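Local coordinates for protein dally-like, isoform A (Drosophila melanogaster, PDB 6XTZ) that binds Wnt and Hedgehog family proteins as a cell-surface glypican and shields the palmitoleate of Wnt, enabling signalling at a distance, at residues A[18-23]-A[58-63]; A[101-106]-A[112-117]; A[198-203]-A[281-286]. The protein carries 5 engineered substitutions. One frame throughout, in Å; residues are numbered along the deposited sequence. Where two conformers were deposited one is given.

Contact 1 of 3, residues A[18-23]-A[58-63]; sequences QARGID and AMQSRQ
Gln60 reaches out from helix 51-110 and ends beside the backbone carbonyl of Arg20. Its side chain leaves the helix toward segment 18-23. CG stands anti to the backbone N (chi1 173°) and the chain runs on extended, which carries the amide across a gap of 8.4 Å between the CA atoms of Arg20 and Gln60. As modelled, Gln60 OE1 lies 3.0 Å from Arg20 O. Two acceptor oxygens facing each other this closely suggest that the amide is turned over. With the nitrogen there, a hydrogen bond to the carbonyl is possible but not established. The atom modelled as Gln60 OE1 is 3.9 Å from Arg20 CB, whichever amide atom it is. Beyond CB the Arg20 chain leads away from Gln60. It lies extended and touches Met57, while NH1 gives a hydrogen bond to His235 O. Gln60 meets the start of the arginine and not its charge. Arg20 is the first residue to leave helical geometry after helix 14-19. Gly21 N bonds to Gln18 O, and Ile22 N reaches back to the carbonyl five residues earlier. Gly21 (phi 92°) is the C-prime residue of this Schellman motif, which ends the short helix against helix 51-110.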
loop_
_atom_site.group_PDB
_atom_site.type_symbol
_atom_site.label_atom_id
_atom_site.label_comp_id
_atom_site.label_asym_id
_atom_site.label_seq_id
_atom_site.Cartn_x
_atom_site.Cartn_y
_atom_site.Cartn_z
ATOM N N GLN A 18 34.439 -14.014 -22.084
ATOM C CA GLN A 18 35.335 -13.934 -20.935
ATOM C C GLN A 18 34.805 -12.973 -19.879
ATOM O O GLN A 18 35.010 -13.196 -18.680
ATOM C CB GLN A 18 36.734 -13.512 -21.385
ATOM C CG GLN A 18 37.441 -14.540 -22.255
ATOM C CD GLN A 18 38.819 -14.089 -22.698
ATOM O OE1 GLN A 18 39.214 -12.944 -22.476
ATOM N NE2 GLN A 18 39.562 -14.992 -23.327
ATOM N N ALA A 19 34.127 -11.903 -20.301
ATOM C CA ALA A 19 33.508 -10.990 -19.348
ATOM C C ALA A 19 32.327 -11.625 -18.629
ATOM O O ALA A 19 31.961 -11.171 -17.540
ATOM C CB ALA A 19 33.061 -9.710 -20.056
ATOM N N ARG A 20 31.724 -12.660 -19.211
ATOM C CA ARG A 20 30.599 -13.356 -18.606
ATOM C C ARG A 20 31.031 -14.527 -17.732
ATOM O O ARG A 20 30.180 -15.311 -17.302
ATOM C CB ARG A 20 29.636 -13.838 -19.694
ATOM C CG ARG A 20 28.963 -12.709 -20.461
ATOM C CD ARG A 20 28.199 -13.229 -21.669
ATOM N NE ARG A 20 27.530 -12.154 -22.398
ATOM C CZ ARG A 20 26.860 -12.326 -23.532
ATOM N NH1 ARG A 20 26.771 -13.532 -24.076
ATOM N NH2 ARG A 20 26.283 -11.290 -24.127
ATOM N N GLY A 21 32.326 -14.659 -17.459
ATOM C CA GLY A 21 32.823 -15.712 -16.600
ATOM C C GLY A 21 33.227 -16.989 -17.299
ATOM O O GLY A 21 33.546 -17.971 -16.619
ATOM N N ILE A 22 33.222 -17.013 -18.627
ATOM C CA ILE A 22 33.582 -18.204 -19.389
ATOM C C ILE A 22 35.087 -18.209 -19.611
ATOM O O ILE A 22 35.655 -17.234 -20.119
ATOM C CB ILE A 22 32.827 -18.249 -20.726
ATOM C CG1 ILE A 22 31.318 -18.145 -20.492
ATOM C CG2 ILE A 22 33.166 -19.521 -21.485
ATOM C CD1 ILE A 22 30.500 -18.094 -21.763
ATOM N N ASP A 23 35.736 -19.307 -19.231
ATOM C CA ASP A 23 37.175 -19.422 -19.407
ATOM C C ASP A 23 37.525 -19.567 -20.885
ATOM O O ASP A 23 36.751 -20.104 -21.681
ATOM C CB ASP A 23 37.718 -20.614 -18.619
ATOM C CG ASP A 23 37.448 -20.498 -17.130
ATOM O OD1 ASP A 23 37.434 -19.361 -16.614
ATOM O OD2 ASP A 23 37.249 -21.545 -16.479
ATOM N N ALA A 58 22.823 -18.893 -19.044
ATOM C CA ALA A 58 21.406 -19.014 -18.717
ATOM C C ALA A 58 21.169 -18.823 -17.227
ATOM O O ALA A 58 20.304 -18.038 -16.820
ATOM C CB ALA A 58 20.866 -20.367 -19.176
ATOM N N MET A 59 21.922 -19.541 -16.393
ATOM C CA MET A 59 21.766 -19.383 -14.954
ATOM C C MET A 59 22.236 -18.010 -14.492
ATOM O O MET A 59 21.754 -17.503 -13.473
ATOM C CB MET A 59 22.517 -20.494 -14.224
ATOM C CG MET A 59 22.076 -21.892 -14.634
ATOM S SD MET A 59 23.000 -23.212 -13.825
ATOM C CE MET A 59 24.661 -22.864 -14.395
ATOM N N GLN A 60 23.158 -17.387 -15.231
ATOM C CA GLN A 60 23.593 -16.038 -14.889
ATOM C C GLN A 60 22.478 -15.023 -15.106
ATOM O O GLN A 60 22.276 -14.129 -14.277
ATOM C CB GLN A 60 24.828 -15.663 -15.707
ATOM C CG GLN A 60 25.268 -14.218 -15.543
ATOM C CD GLN A 60 26.457 -13.869 -16.416
ATOM O OE1 GLN A 60 27.263 -14.733 -16.767
ATOM N NE2 GLN A 60 26.570 -12.595 -16.777
ATOM N N SER A 61 21.741 -15.144 -16.215
ATOM C CA SER A 61 20.661 -14.202 -16.494
ATOM C C SER A 61 19.521 -14.346 -15.495
ATOM O O SER A 61 18.934 -13.345 -15.068
ATOM C CB SER A 61 20.140 -14.399 -17.917
ATOM O OG SER A 61 20.918 -13.672 -18.847
ATOM N N ARG A 62 19.185 -15.582 -15.122
ATOM C CA ARG A 62 18.105 -15.789 -14.165
ATOM C C ARG A 62 18.478 -15.249 -12.789
ATOM O O ARG A 62 17.628 -14.689 -12.086
ATOM C CB ARG A 62 17.747 -17.273 -14.089
ATOM C CG ARG A 62 16.613 -17.579 -13.127
ATOM C CD ARG A 62 16.182 -19.034 -13.197
ATOM N NE ARG A 62 15.126 -19.322 -12.230
ATOM C CZ ARG A 62 14.513 -20.495 -12.118
ATOM N NH1 ARG A 62 14.846 -21.499 -12.917
ATOM N NH2 ARG A 62 13.566 -20.666 -11.206
ATOM N N GLN A 63 19.747 -15.387 -12.395
ATOM C CA GLN A 63 20.172 -14.872 -11.098
ATOM C C GLN A 63 20.272 -13.352 -11.097
ATOM O O GLN A 63 20.026 -12.720 -10.064
ATOM C CB GLN A 63 21.509 -15.492 -10.693
ATOM C CG GLN A 63 21.422 -16.970 -10.353
ATOM C CD GLN A 63 22.767 -17.566 -9.987
ATOM O OE1 GLN A 63 23.764 -16.854 -9.863
ATOM N NE2 GLN A 63 22.802 -18.882 -9.813
#

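Contact 2 of 3, residues A[101-106]-A[112-117]; sequences QFNSMF and VIYERN
Tyr114 lays one face of its ring over the CB of Phe106. Phe106 CB sits 3.5 Å from the ring centroid of Tyr114 and only 6° off the normal, a well-centred CH-pi contact. The two rings themselves meet edge-to-face. The Phe106 edge points at the Tyr114 face, with planes at 90° and centroids 5.4 Å apart. The closest atoms of this T-shaped pair are Phe106 CD2 and Tyr114 CE1, at 3.7 Å. With CG opposite the backbone N (chi1 165°), the Tyr114 ring is carried out toward helix 51-110. Phe106 CG turns beside its own N, and the phenyl swings off to touch Ile300 and to meet Tyr110 edge-to-face. At the rim of the tyrosine, Asn103 OD1 lies near the ring plane, 3.7 Å from Tyr114 OH. This is proximity without a hydrogen bond. Tyr114 OH also passes 3.7 Å from Asn103 CA. Phe121 and Ile107 add further contacts to the tyrosine. The two short helical segments run roughly antiparallel, because the chain doubles back after helix 51-110 ends. Gln101, a residue of the O-palmitoleoyl serine pocket, lies in the same segment as Phe106. Between these segments the turn is held by aromatic and CH-pi packing. Tyr114 thus acts across this contact mainly through its ring, and its hydroxyl adds no directional bond.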
loop_
_atom_site.group_PDB
_atom_site.type_symbol
_atom_site.label_atom_id
_atom_site.label_comp_id
_atom_site.label_asym_id
_atom_site.label_seq_id
_atom_site.Cartn_x
_atom_site.Cartn_y
_atom_site.Cartn_z
ATOM N N GLN A 101 -3.304 15.920 28.372
ATOM C CA GLN A 101 -3.560 17.343 28.166
ATOM C C GLN A 101 -5.044 17.658 28.300
ATOM O O GLN A 101 -5.418 18.681 28.883
ATOM C CB GLN A 101 -3.035 17.782 26.800
ATOM C CG GLN A 101 -1.519 17.766 26.685
ATOM C CD GLN A 101 -1.031 18.021 25.268
ATOM O OE1 GLN A 101 -1.811 17.993 24.315
ATOM N NE2 GLN A 101 0.266 18.269 25.124
ATOM N N PHE A 102 -5.902 16.787 27.766
ATOM C CA PHE A 102 -7.338 17.002 27.900
ATOM C C PHE A 102 -7.771 16.944 29.359
ATOM O O PHE A 102 -8.564 17.781 29.807
ATOM C CB PHE A 102 -8.111 15.983 27.063
ATOM C CG PHE A 102 -8.417 16.456 25.669
ATOM C CD1 PHE A 102 -9.476 17.315 25.441
ATOM C CD2 PHE A 102 -7.649 16.045 24.591
ATOM C CE1 PHE A 102 -9.766 17.757 24.166
ATOM C CE2 PHE A 102 -7.935 16.485 23.312
ATOM C CZ PHE A 102 -8.996 17.343 23.099
ATOM N N ASN A 103 -7.252 15.979 30.121
ATOM C CA ASN A 103 -7.606 15.877 31.532
ATOM C C ASN A 103 -7.081 17.071 32.319
ATOM O O ASN A 103 -7.801 17.640 33.149
ATOM C CB ASN A 103 -7.068 14.570 32.113
ATOM C CG ASN A 103 -7.474 14.361 33.558
ATOM O OD1 ASN A 103 -8.569 13.877 33.842
ATOM N ND2 ASN A 103 -6.590 14.721 34.478
ATOM N N SER A 104 -5.835 17.473 32.065
ATOM C CA SER A 104 -5.274 18.622 32.769
ATOM C C SER A 104 -5.977 19.914 32.368
ATOM O O SER A 104 -6.172 20.806 33.203
ATOM C CB SER A 104 -3.773 18.722 32.500
ATOM O OG SER A 104 -3.098 17.540 32.896
ATOM N N MET A 105 -6.365 20.033 31.097
ATOM C CA MET A 105 -7.000 21.258 30.624
ATOM C C MET A 105 -8.378 21.443 31.245
ATOM O O MET A 105 -8.759 22.562 31.606
ATOM C CB MET A 105 -7.098 21.235 29.099
ATOM C CG MET A 105 -7.280 22.589 28.449
ATOM S SD MET A 105 -7.224 22.463 26.649
ATOM C CE MET A 105 -5.626 21.688 26.413
ATOM N N PHE A 106 -9.139 20.358 31.384
ATOM C CA PHE A 106 -10.496 20.470 31.900
ATOM C C PHE A 106 -10.555 20.495 33.419
ATOM O O PHE A 106 -11.544 20.980 33.978
ATOM C CB PHE A 106 -11.360 19.326 31.369
ATOM C CG PHE A 106 -11.882 19.558 29.985
ATOM C CD1 PHE A 106 -11.481 20.665 29.257
ATOM C CD2 PHE A 106 -12.786 18.682 29.417
ATOM C CE1 PHE A 106 -11.961 20.883 27.979
ATOM C CE2 PHE A 106 -13.276 18.900 28.144
ATOM C CZ PHE A 106 -12.860 19.998 27.422
ATOM N N VAL A 112 -13.741 20.403 40.047
ATOM C CA VAL A 112 -14.130 19.105 40.593
ATOM C C VAL A 112 -15.346 18.541 39.866
ATOM O O VAL A 112 -15.523 17.318 39.801
ATOM C CB VAL A 112 -14.370 19.237 42.111
ATOM C CG1 VAL A 112 -14.864 17.930 42.712
ATOM C CG2 VAL A 112 -13.090 19.683 42.806
ATOM N N ILE A 113 -16.194 19.401 39.295
ATOM C CA ILE A 113 -17.364 18.901 38.578
ATOM C C ILE A 113 -16.947 18.076 37.365
ATOM O O ILE A 113 -17.654 17.144 36.966
ATOM C CB ILE A 113 -18.300 20.062 38.184
ATOM C CG1 ILE A 113 -19.621 19.520 37.634
ATOM C CG2 ILE A 113 -17.645 20.962 37.153
ATOM C CD1 ILE A 113 -20.643 20.589 37.318
ATOM N N TYR A 114 -15.794 18.388 36.768
ATOM C CA TYR A 114 -15.280 17.539 35.698
ATOM C C TYR A 114 -14.576 16.312 36.261
ATOM O O TYR A 114 -14.818 15.188 35.811
ATOM C CB TYR A 114 -14.328 18.323 34.794
ATOM C CG TYR A 114 -13.497 17.426 33.899
ATOM C CD1 TYR A 114 -14.037 16.867 32.748
ATOM C CD2 TYR A 114 -12.175 17.131 34.211
ATOM C CE1 TYR A 114 -13.283 16.040 31.932
ATOM C CE2 TYR A 114 -11.417 16.304 33.403
ATOM C CZ TYR A 114 -11.974 15.764 32.265
ATOM O OH TYR A 114 -11.218 14.943 31.459
ATOM N N GLU A 115 -13.696 16.517 37.246
ATOM C CA GLU A 115 -12.956 15.404 37.835
ATOM C C GLU A 115 -13.894 14.370 38.442
ATOM O O GLU A 115 -13.556 13.181 38.502
ATOM C CB GLU A 115 -11.978 15.934 38.886
ATOM C CG GLU A 115 -10.983 14.909 39.404
ATOM C CD GLU A 115 -9.928 15.525 40.303
ATOM O OE1 GLU A 115 -9.756 16.760 40.260
ATOM O OE2 GLU A 115 -9.271 14.774 41.054
ATOM N N ARG A 116 -15.074 14.801 38.888
ATOM C CA ARG A 116 -16.073 13.864 39.390
ATOM C C ARG A 116 -16.542 12.920 38.290
ATOM O O ARG A 116 -16.811 11.740 38.548
ATOM C CB ARG A 116 -17.255 14.639 39.971
ATOM C CG ARG A 116 -17.683 14.205 41.359
ATOM C CD ARG A 116 -18.298 15.377 42.106
ATOM N NE ARG A 116 -19.242 16.113 41.270
ATOM C CZ ARG A 116 -19.722 17.317 41.568
ATOM N NH1 ARG A 116 -19.344 17.926 42.683
ATOM N NH2 ARG A 116 -20.577 17.913 40.748
ATOM N N ASN A 117 -16.648 13.420 37.057
ATOM C CA ASN A 117 -17.077 12.619 35.918
ATOM C C ASN A 117 -15.949 12.375 34.923
ATOM O O ASN A 117 -16.215 12.098 33.748
ATOM C CB ASN A 117 -18.255 13.285 35.207
ATOM C CG ASN A 117 -19.331 13.737 36.164
ATOM O OD1 ASN A 117 -19.836 14.852 36.058
ATOM N ND2 ASN A 117 -19.682 12.879 37.114
#

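Contact 3 of 3, residues A[198-203]-A[281-286]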
loop_
_atom_site.group_PDB
_atom_site.type_symbol
_atom_site.label_atom_id
_atom_site.label_comp_id
_atom_site.label_asym_id
_atom_site.label_seq_id
_atom_site.Cartn_x
_atom_site.Cartn_y
_atom_site.Cartn_z
ATOM N N VAL A 198 -11.282 6.200 11.709
ATOM C CA VAL A 198 -11.310 5.154 10.692
ATOM C C VAL A 198 -10.301 5.457 9.591
ATOM O O VAL A 198 -9.540 4.581 9.167
ATOM C CB VAL A 198 -12.732 4.986 10.126
ATOM C CG1 VAL A 198 -12.725 4.005 8.964
ATOM C CG2 VAL A 198 -13.679 4.508 11.212
ATOM N N ALA A 199 -10.270 6.706 9.122
ATOM C CA ALA A 199 -9.324 7.075 8.074
ATOM C C ALA A 199 -7.885 6.987 8.568
ATOM O O ALA A 199 -6.991 6.578 7.820
ATOM C CB ALA A 199 -9.630 8.481 7.559
ATOM N N THR A 200 -7.643 7.360 9.827
ATOM C CA THR A 200 -6.283 7.333 10.358
ATOM C C THR A 200 -5.779 5.903 10.506
ATOM O O THR A 200 -4.654 5.585 10.101
ATOM C CB THR A 200 -6.227 8.064 11.700
ATOM O OG1 THR A 200 -6.730 9.397 11.541
ATOM C CG2 THR A 200 -4.796 8.125 12.212
ATOM N N ARG A 201 -6.599 5.024 11.084
ATOM C CA ARG A 201 -6.189 3.635 11.261
ATOM C C ARG A 201 -6.024 2.933 9.919
ATOM O O ARG A 201 -5.024 2.245 9.687
ATOM C CB ARG A 201 -7.199 2.893 12.134
ATOM C CG ARG A 201 -7.066 1.384 12.051
ATOM C CD ARG A 201 -7.951 0.670 13.055
ATOM N NE ARG A 201 -7.980 -0.769 12.804
ATOM C CZ ARG A 201 -7.040 -1.621 13.204
ATOM N NH1 ARG A 201 -5.985 -1.184 13.880
ATOM N NH2 ARG A 201 -7.154 -2.912 12.927
ATOM N N THR A 202 -6.999 3.100 9.020
ATOM C CA THR A 202 -6.943 2.423 7.728
ATOM C C THR A 202 -5.725 2.864 6.922
ATOM O O THR A 202 -5.112 2.054 6.217
ATOM C CB THR A 202 -8.230 2.683 6.947
ATOM O OG1 THR A 202 -9.357 2.292 7.743
ATOM C CG2 THR A 202 -8.242 1.896 5.643
ATOM N N TYR A 203 -5.358 4.143 7.024
ATOM C CA TYR A 203 -4.195 4.655 6.305
ATOM C C TYR A 203 -2.935 3.885 6.688
ATOM O O TYR A 203 -2.182 3.425 5.820
ATOM C CB TYR A 203 -4.036 6.145 6.605
ATOM C CG TYR A 203 -3.065 6.892 5.719
ATOM C CD1 TYR A 203 -3.366 7.154 4.389
ATOM C CD2 TYR A 203 -1.863 7.372 6.225
ATOM C CE1 TYR A 203 -2.487 7.852 3.584
ATOM C CE2 TYR A 203 -0.978 8.070 5.427
ATOM C CZ TYR A 203 -1.296 8.307 4.107
ATOM O OH TYR A 203 -0.420 9.003 3.307
ATOM N N GLU A 281 -5.441 12.844 1.491
ATOM C CA GLU A 281 -6.084 14.138 1.296
ATOM C C GLU A 281 -7.063 14.434 2.426
ATOM O O GLU A 281 -7.144 15.570 2.908
ATOM C CB GLU A 281 -6.797 14.168 -0.056
ATOM C CG GLU A 281 -7.362 15.526 -0.441
ATOM C CD GLU A 281 -8.224 15.463 -1.688
ATOM O OE1 GLU A 281 -9.363 14.957 -1.601
ATOM O OE2 GLU A 281 -7.759 15.911 -2.757
ATOM N N ARG A 282 -7.813 13.419 2.860
ATOM C CA ARG A 282 -8.733 13.590 3.978
ATOM C C ARG A 282 -7.983 13.845 5.279
ATOM O O ARG A 282 -8.370 14.720 6.065
ATOM C CB ARG A 282 -9.623 12.357 4.113
ATOM C CG ARG A 282 -10.644 12.193 3.005
ATOM C CD ARG A 282 -11.842 13.098 3.220
ATOM N NE ARG A 282 -12.920 12.802 2.282
ATOM C CZ ARG A 282 -13.174 13.512 1.188
ATOM N NH1 ARG A 282 -12.428 14.567 0.892
ATOM N NH2 ARG A 282 -14.175 13.165 0.390
ATOM N N LEU A 283 -6.908 13.090 5.525
ATOM C CA LEU A 283 -6.166 13.230 6.773
ATOM C C LEU A 283 -5.507 14.598 6.895
ATOM O O LEU A 283 -5.346 15.106 8.008
ATOM C CB LEU A 283 -5.115 12.128 6.885
ATOM C CG LEU A 283 -5.661 10.707 7.014
ATOM C CD1 LEU A 283 -4.520 9.710 7.145
ATOM C CD2 LEU A 283 -6.604 10.612 8.203
ATOM N N LEU A 284 -5.116 15.200 5.777
ATOM C CA LEU A 284 -4.551 16.540 5.785
ATOM C C LEU A 284 -5.615 17.625 5.705
ATOM O O LEU A 284 -5.277 18.811 5.764
ATOM C CB LEU A 284 -3.561 16.704 4.627
ATOM C CG LEU A 284 -2.345 15.773 4.652
ATOM C CD1 LEU A 284 -1.554 15.881 3.359
ATOM C CD2 LEU A 284 -1.461 16.083 5.851
ATOM N N GLY A 285 -6.886 17.249 5.578
ATOM C CA GLY A 285 -7.954 18.220 5.463
ATOM C C GLY A 285 -9.128 17.960 6.384
ATOM O O GLY A 285 -9.012 18.109 7.604
ATOM N N SER A 286 -10.258 17.544 5.803
ATOM C CA SER A 286 -11.512 17.480 6.550
ATOM C C SER A 286 -11.435 16.489 7.705
ATOM O O SER A 286 -11.942 16.760 8.799
ATOM C CB SER A 286 -12.659 17.107 5.612
ATOM O OG SER A 286 -12.624 17.887 4.431
#
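Apolar packing carries this contact, and Leu283 makes all the close contacts from its side. Its two methyls divide the work. Leu283 CD2 lies against helix 185-216, 3.8 Å from Ala199 CB and 3.6 Å from Thr200 OG1. Leu283 CD1 reaches the next turn, where it lies 3.5 Å from Tyr203 CG. A chi1 of -66° turns the branch point toward helix 185-216, and chi2 near 180° sets its two methyls.

A CH-pi contact is the second kind. Leu283 CD1 comes over one face of the Tyr203 ring, 3.9 Å from the centroid and displaced toward the CG rim. The ring also meets Phe87 edge-to-face, and its hydroxyl makes a weak bond to Val446 O.

The threonine hydroxyls bond within their own helix. Thr200 OG1 has its polar partner in Ser196 O, and it meets the leucine methyl by van der Waals contact. Thr202 OG1 and Thr202 N both bond to Val198 O, from opposite faces of the carbonyl plane.

Leu283, in the last turn of helix 263-283, packs against the middle of helix 185-216. This is interior helix-to-helix packing in the elongated all-alpha glypican core.

How the contacts relate
Contacts 1 and 2 share helix 51-110 but lie on opposite sides of the chain's centre, their own centres 72 Å apart. The long helix thus links two distant regions of the fold. Contact 3 uses other helices and lies nearest the middle, with its centre about 15 Å from that of the chain. The chemistry follows the place. Contact 1 is a surface meeting of an amide and a backbone carbonyl. Contact 2 is partly buried and aromatic. Contact 3 is buried, with leucine methyls against an alanine, a threonine and a tyrosine face. Contacts 2 and 3 are about 14 Å apart at their nearest atoms, and the palmitoleoyl ligand lies closer to contact 2.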